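Local coordinates for TENA/THI-4 protein (Shewanella denitrificans OS217, PDB 3DDE) that is of unknown function but has an all-helical heme oxygenase-like fold and may be an oxidoreductase, at residues A[77-80]-A[81-85]; A[116-119]-A[120-124]. One frame throughout, in Å; residues are numbered along the deposited sequence.

Contact 1 of 2, residues A[77-80]-A[81-85]; sequences CFHH and AHEEA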
ATOM      1  N   CYS A  77     -10.147  -5.047  14.871  1.00 50.42           N
ATOM      2  CA  CYS A  77      -8.836  -4.680  14.322  1.00 49.96           C
ATOM      3  C   CYS A  77      -8.324  -3.339  14.819  1.00 49.79           C
ATOM      4  O   CYS A  77      -7.162  -3.231  15.207  1.00 49.12           O
ATOM      5  CB  CYS A  77      -8.868  -4.655  12.799  1.00 49.91           C
ATOM      6  SG  CYS A  77      -9.061  -6.273  12.096  1.00 50.96           S
ATOM      7  N   PHE A  78      -9.178  -2.316  14.797  1.00 49.71           N
ATOM      8  CA  PHE A  78      -8.755  -0.990  15.236  1.00 49.70           C
ATOM      9  C   PHE A  78      -8.650  -0.915  16.744  1.00 49.89           C
ATOM     10  O   PHE A  78      -7.748  -0.265  17.279  1.00 49.80           O
ATOM     11  CB  PHE A  78      -9.642   0.126  14.670  1.00 48.71           C
ATOM     12  CG  PHE A  78      -9.664   0.180  13.156  1.00 48.61           C
ATOM     13  CD1 PHE A  78      -8.516  -0.054  12.408  1.00 48.49           C
ATOM     14  CD2 PHE A  78     -10.821   0.515  12.483  1.00 48.43           C
ATOM     15  CE1 PHE A  78      -8.553   0.019  11.010  1.00 48.88           C
ATOM     16  CE2 PHE A  78     -10.849   0.588  11.099  1.00 48.01           C
ATOM     17  CZ  PHE A  78      -9.729   0.357  10.372  1.00 47.84           C
ATOM     18  N   HIS A  79      -9.562  -1.588  17.437  1.00 50.53           N
ATOM     19  CA  HIS A  79      -9.503  -1.615  18.884  1.00 50.85           C
ATOM     20  C   HIS A  79      -8.202  -2.225  19.358  1.00 50.43           C
ATOM     21  O   HIS A  79      -7.522  -1.648  20.207  1.00 50.07           O
ATOM     22  CB  HIS A  79     -10.648  -2.416  19.497  1.00 51.74           C
ATOM     23  CG  HIS A  79     -10.458  -2.685  20.960  1.00 51.65           C
ATOM     24  ND1 HIS A  79     -10.484  -1.686  21.906  1.00 51.93           N
ATOM     25  CD2 HIS A  79     -10.203  -3.833  21.630  1.00 51.80           C
ATOM     26  CE1 HIS A  79     -10.269  -2.209  23.101  1.00 52.31           C
ATOM     27  NE2 HIS A  79     -10.089  -3.509  22.961  1.00 52.07           N
ATOM     28  N   HIS A  80      -7.869  -3.399  18.834  1.00 50.23           N
ATOM     29  CA  HIS A  80      -6.638  -4.061  19.241  1.00 51.26           C
ATOM     30  C   HIS A  80      -5.371  -3.370  18.801  1.00 51.67           C
ATOM     31  O   HIS A  80      -4.369  -3.448  19.511  1.00 52.48           O
ATOM     32  CB  HIS A  80      -6.653  -5.557  18.923  1.00 51.98           C
ATOM     33  CG  HIS A  80      -7.435  -6.330  19.923  1.00 52.92           C
ATOM     34  ND1 HIS A  80      -6.871  -6.791  21.092  1.00 53.74           N
ATOM     35  CD2 HIS A  80      -8.758  -6.600  20.011  1.00 53.38           C
ATOM     36  CE1 HIS A  80      -7.804  -7.363  21.829  1.00 53.83           C
ATOM     37  NE2 HIS A  80      -8.960  -7.255  21.199  1.00 53.73           N
ATOM     38  N   ALA A  81      -5.411  -2.682  17.662  1.00 51.21           N
ATOM     39  CA  ALA A  81      -4.267  -1.888  17.197  1.00 50.89           C
ATOM     40  C   ALA A  81      -4.046  -0.776  18.239  1.00 50.08           C
ATOM     41  O   ALA A  81      -2.915  -0.472  18.622  1.00 49.93           O
ATOM     42  CB  ALA A  81      -4.543  -1.284  15.792  1.00 49.24           C
ATOM     43  N   HIS A  82      -5.138  -0.179  18.697  1.00 49.57           N
ATOM     44  CA  HIS A  82      -5.060   0.862  19.723  1.00 50.47           C
ATOM     45  C   HIS A  82      -4.479   0.325  21.038  1.00 51.25           C
ATOM     46  O   HIS A  82      -3.659   0.988  21.678  1.00 51.95           O
ATOM     47  CB  HIS A  82      -6.440   1.456  19.963  1.00 49.81           C
ATOM     48  CG  HIS A  82      -6.504   2.429  21.098  1.00 49.33           C
ATOM     49  ND1 HIS A  82      -7.304   2.227  22.197  1.00 49.46           N
ATOM     50  CD2 HIS A  82      -5.867   3.606  21.303  1.00 49.19           C
ATOM     51  CE1 HIS A  82      -7.181   3.256  23.019  1.00 50.09           C
ATOM     52  NE2 HIS A  82      -6.308   4.103  22.504  1.00 49.65           N
ATOM     53  N   GLU A  83      -4.912  -0.873  21.432  1.00 52.37           N
ATOM     54  CA  GLU A  83      -4.417  -1.517  22.656  1.00 53.31           C
ATOM     55  C   GLU A  83      -2.934  -1.883  22.571  1.00 52.76           C
ATOM     56  O   GLU A  83      -2.211  -1.758  23.565  1.00 51.60           O
ATOM     57  CB  GLU A  83      -5.258  -2.748  23.027  1.00 54.97           C
ATOM     58  CG  GLU A  83      -6.637  -2.392  23.520  1.00 56.16           C
ATOM     59  CD  GLU A  83      -6.578  -1.450  24.707  1.00 57.95           C
ATOM     60  OE1 GLU A  83      -6.081  -1.869  25.783  1.00 59.36           O
ATOM     61  OE2 GLU A  83      -7.036  -0.287  24.562  1.00 59.05           O
ATOM     62  N   GLU A  84      -2.482  -2.312  21.388  1.00 52.15           N
ATOM     63  CA  GLU A  84      -1.075  -2.658  21.186  1.00 52.80           C
ATOM     64  C   GLU A  84      -0.133  -1.472  21.007  1.00 51.65           C
ATOM     65  O   GLU A  84       1.060  -1.617  21.198  1.00 50.98           O
ATOM     66  CB  GLU A  84      -0.906  -3.563  19.961  1.00 55.05           C
ATOM     67  CG  GLU A  84      -1.540  -4.909  20.127  1.00 57.52           C
ATOM     68  CD  GLU A  84      -0.957  -5.667  21.302  1.00 58.98           C
ATOM     69  OE1 GLU A  84       0.203  -6.121  21.185  1.00 60.75           O
ATOM     70  OE2 GLU A  84      -1.658  -5.804  22.331  1.00 60.04           O
ATOM     71  N   ALA A  85      -0.646  -0.313  20.612  1.00 51.36           N
ATOM     72  CA  ALA A  85       0.231   0.831  20.330  1.00 51.39           C
ATOM     73  C   ALA A  85       1.159   1.167  21.504  1.00 52.02           C
ATOM     74  O   ALA A  85       0.713   1.327  22.648  1.00 51.82           O
ATOM     75  CB  ALA A  85      -0.561   2.058  19.883  1.00 49.91           C
TER
HETATM   76  O   HOH W   1      -9.951   1.437  21.574  1.00 54.67           O
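His79 and Glu83 meet one turn apart near the C-terminal end of helix 71-84, part of the all-helical heme oxygenase-like fold. Four i to i+4 backbone bonds satisfy the carbonyls of residues 77-80: Ala81 N on Cys77 O, His82 N on Phe78 O, Glu83 N on His79 O and Glu84 N on His80 O, the last at 2.9 Å. Beyond them the helix ends: Ala85 leaves helical geometry, and its N makes a weak bond of 3.0 Å to Ala81 O.

The side-chain contact is a CH-pi one. Glu83 CG sits over a face of the His79 imidazole, 3.9 Å from the ring centroid, and the carboxylate plane is turned 15° from the ring. The first torsion of Glu83 (chi1 -71°) puts CG there, beside the backbone N, and a bend at chi2 (-56°) turns the carboxylate from that point. Its OE2 remains 4.6 Å from His79 ND1, too far for a salt bridge, although a carboxylate so near would probably favour a protonated imidazole. His80 turns to the protein interior, where its ring meets those of Phe76 and, edge-to-face, His178. On an adjoining face of the helix, Cys77 and Ala81 pack on helix 55-65.

His79 and His82 also belong to a subunit interface: the ring of His79 meets His82 of the second subunit, and His82 meets His79 of that subunit, while Phe78 of the second subunit packs on Ala81 and His82. Within the chain, one water joins the two imidazoles, whose ND1 atoms are themselves 5.1 Å apart. It lies 3.2 Å from His79 ND1 and accepts a weak hydrogen bond from His82 ND1 at 2.8 Å.

Contact 2 of 2, residues A[116-119]-A[120-124]; sequences TLIA and YLYWI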
ATOM      1  N   THR A 116      12.423 -10.913   8.858  1.00 49.22           N
ATOM      2  CA  THR A 116      11.626 -11.915   8.143  1.00 49.26           C
ATOM      3  C   THR A 116      10.238 -12.101   8.774  1.00 49.87           C
ATOM      4  O   THR A 116       9.257 -12.264   8.054  1.00 51.17           O
ATOM      5  CB  THR A 116      12.372 -13.289   8.039  1.00 49.22           C
ATOM      6  OG1 THR A 116      13.653 -13.095   7.442  1.00 48.84           O
ATOM      7  CG2 THR A 116      11.570 -14.339   7.213  1.00 47.67           C
ATOM      8  N   LEU A 117      10.149 -12.115  10.106  1.00 49.90           N
ATOM      9  CA  LEU A 117       8.858 -12.219  10.785  1.00 49.72           C
ATOM     10  C   LEU A 117       8.002 -10.976  10.485  1.00 49.69           C
ATOM     11  O   LEU A 117       6.809 -11.102  10.197  1.00 48.82           O
ATOM     12  CB  LEU A 117       9.035 -12.386  12.311  1.00 49.62           C
ATOM     13  CG  LEU A 117       7.744 -12.390  13.153  1.00 49.33           C
ATOM     14  CD1 LEU A 117       6.795 -13.503  12.771  1.00 48.00           C
ATOM     15  CD2 LEU A 117       8.062 -12.448  14.639  1.00 49.45           C
ATOM     16  N   ILE A 118       8.613  -9.793  10.609  1.00 49.69           N
ATOM     17  CA  ILE A 118       7.954  -8.512  10.366  1.00 49.39           C
ATOM     18  C   ILE A 118       7.326  -8.517   8.968  1.00 50.28           C
ATOM     19  O   ILE A 118       6.149  -8.224   8.832  1.00 51.51           O
ATOM     20  CB  ILE A 118       8.957  -7.309  10.556  1.00 49.33           C
ATOM     21  CG1 ILE A 118       9.380  -7.171  12.028  1.00 48.80           C
ATOM     22  CG2 ILE A 118       8.336  -5.993  10.116  1.00 48.40           C
ATOM     23  CD1 ILE A 118      10.664  -6.334  12.264  1.00 48.55           C
ATOM     24  N   ALA A 119       8.105  -8.880   7.944  1.00 49.83           N
ATOM     25  CA  ALA A 119       7.618  -8.945   6.569  1.00 50.04           C
ATOM     26  C   ALA A 119       6.412  -9.875   6.435  1.00 50.22           C
ATOM     27  O   ALA A 119       5.427  -9.527   5.789  1.00 50.02           O
ATOM     28  CB  ALA A 119       8.729  -9.416   5.617  1.00 49.16           C
ATOM     29  N   TYR A 120       6.508 -11.060   7.035  1.00 50.61           N
ATOM     30  CA  TYR A 120       5.456 -12.076   6.975  1.00 50.15           C
ATOM     31  C   TYR A 120       4.140 -11.582   7.540  1.00 50.17           C
ATOM     32  O   TYR A 120       3.102 -11.710   6.902  1.00 51.03           O
ATOM     33  CB  TYR A 120       5.889 -13.375   7.672  1.00 49.67           C
ATOM     34  CG  TYR A 120       4.795 -14.429   7.645  1.00 49.32           C
ATOM     35  CD1 TYR A 120       4.450 -15.051   6.457  1.00 49.08           C
ATOM     36  CD2 TYR A 120       4.072 -14.757   8.795  1.00 48.85           C
ATOM     37  CE1 TYR A 120       3.437 -15.991   6.402  1.00 48.76           C
ATOM     38  CE2 TYR A 120       3.054 -15.683   8.749  1.00 48.80           C
ATOM     39  CZ  TYR A 120       2.748 -16.301   7.540  1.00 49.20           C
ATOM     40  OH  TYR A 120       1.759 -17.238   7.466  1.00 49.25           O
ATOM     41  N   LEU A 121       4.199 -10.992   8.717  1.00 51.28           N
ATOM     42  CA  LEU A 121       3.028 -10.450   9.405  1.00 50.64           C
ATOM     43  C   LEU A 121       2.327  -9.322   8.636  1.00 51.01           C
ATOM     44  O   LEU A 121       1.092  -9.295   8.596  1.00 51.78           O
ATOM     45  CB  LEU A 121       3.405  -9.997  10.835  1.00 49.61           C
ATOM     46  CG  LEU A 121       3.830 -11.069  11.844  1.00 48.59           C
ATOM     47  CD1 LEU A 121       4.165 -10.443  13.175  1.00 48.24           C
ATOM     48  CD2 LEU A 121       2.770 -12.126  12.028  1.00 48.43           C
ATOM     49  N   TYR A 122       3.079  -8.398   8.030  1.00 50.95           N
ATOM     50  CA  TYR A 122       2.449  -7.353   7.175  1.00 51.13           C
ATOM     51  C   TYR A 122       1.804  -7.993   5.952  1.00 50.92           C
ATOM     52  O   TYR A 122       0.698  -7.637   5.563  1.00 51.33           O
ATOM     53  CB  TYR A 122       3.427  -6.262   6.708  1.00 50.70           C
ATOM     54  CG  TYR A 122       3.683  -5.154   7.690  1.00 50.86           C
ATOM     55  CD1 TYR A 122       2.796  -4.093   7.807  1.00 51.61           C
ATOM     56  CD2 TYR A 122       4.820  -5.138   8.479  1.00 50.60           C
ATOM     57  CE1 TYR A 122       3.022  -3.062   8.700  1.00 51.37           C
ATOM     58  CE2 TYR A 122       5.071  -4.111   9.346  1.00 51.01           C
ATOM     59  CZ  TYR A 122       4.169  -3.068   9.465  1.00 51.14           C
ATOM     60  OH  TYR A 122       4.402  -2.036  10.341  1.00 50.51           O
ATOM     61  N   TRP A 123       2.493  -8.949   5.354  1.00 50.91           N
ATOM     62  CA  TRP A 123       1.968  -9.644   4.170  1.00 50.92           C
ATOM     63  C   TRP A 123       0.641 -10.338   4.438  1.00 50.46           C
ATOM     64  O   TRP A 123      -0.312 -10.186   3.659  1.00 51.49           O
ATOM     65  CB  TRP A 123       3.003 -10.656   3.673  1.00 51.21           C
ATOM     66  CG  TRP A 123       2.615 -11.481   2.505  1.00 50.67           C
ATOM     67  CD1 TRP A 123       2.375 -12.809   2.497  1.00 51.08           C
ATOM     68  CD2 TRP A 123       2.422 -11.029   1.160  1.00 50.89           C
ATOM     69  NE1 TRP A 123       2.075 -13.230   1.218  1.00 50.69           N
ATOM     70  CE2 TRP A 123       2.103 -12.151   0.383  1.00 50.47           C
ATOM     71  CE3 TRP A 123       2.528  -9.782   0.530  1.00 51.53           C
ATOM     72  CZ2 TRP A 123       1.839 -12.063  -0.979  1.00 51.71           C
ATOM     73  CZ3 TRP A 123       2.288  -9.700  -0.833  1.00 51.30           C
ATOM     74  CH2 TRP A 123       1.945 -10.831  -1.569  1.00 51.22           C
ATOM     75  N   ILE A 124       0.566 -11.100   5.522  1.00 49.68           N
ATOM     76  CA  ILE A 124      -0.656 -11.845   5.811  1.00 50.50           C
ATOM     77  C   ILE A 124      -1.768 -10.923   6.350  1.00 50.94           C
ATOM     78  O   ILE A 124      -2.938 -11.299   6.415  1.00 52.05           O
ATOM     79  CB  ILE A 124      -0.392 -13.141   6.671  1.00 49.92           C
ATOM     80  CG1 ILE A 124       0.140 -12.834   8.079  1.00 48.97           C
ATOM     81  CG2 ILE A 124       0.511 -14.123   5.913  1.00 48.29           C
ATOM     82  CD1 ILE A 124      -0.951 -12.376   9.072  1.00 48.26           C
TER
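Helix 112-126 of the heme oxygenase-like fold carries this contact, a mostly apolar turn in which Leu117 meets Leu121 and Ile118 meets Tyr122. The backbone bonds are regular; Leu121 N approaches Leu117 O almost straight, at 3.0 Å with an N-H...O angle of 169°. Leu117 CD1 touches Leu121 CG at 3.9 Å, the two side chains crossing at a slant. Leu117 can reach forward because its CG stands opposite the backbone N (chi1 175°). Replacing Leu121 with alanine is likely to leave Leu117 CD1 without its mate and open a gap toward Asn55 and Asn58.

Ile118 and Tyr122 run alongside each other. Ile118 CG2 meets the ring edge in its plane, 3.8 Å from Tyr122 CE2, while Ile118 O lies 3.4 Å from Tyr122 CD2, also near the ring plane. The phenol OH is hydrogen-bonded to His54 ND1, and the ring stacks on Trp123 of the third subunit.

Trp123 NE1 is hydrogen-bonded to Glu115 OE2 of that same subunit. Within the chain, helix 193-223 receives Thr116, Leu117 and Tyr120, helix 55-65 takes Leu121 and Tyr122, and helix 38-52 meets Leu117 and Ile118 through Tyr51.

In the fold
From the N terminus, the chain passes through helices 38-52 and 55-65 before contact 1, near the end of helix 71-84; helices 88-97 and 102-106 then lead to contact 2 in helix 112-126. The contacts follow in series, neither nesting nor crossing, and each joins successive turns of one helix without closing a loop. Their centres are 18 Å apart and their nearest atoms about 10 Å, so they do not touch. Helix 55-65 is common ground, packing against residues of both. Contact 1 faces the second subunit and contact 2 the third, so the residues of the two contacts look onto different neighbours in the four-chain assembly.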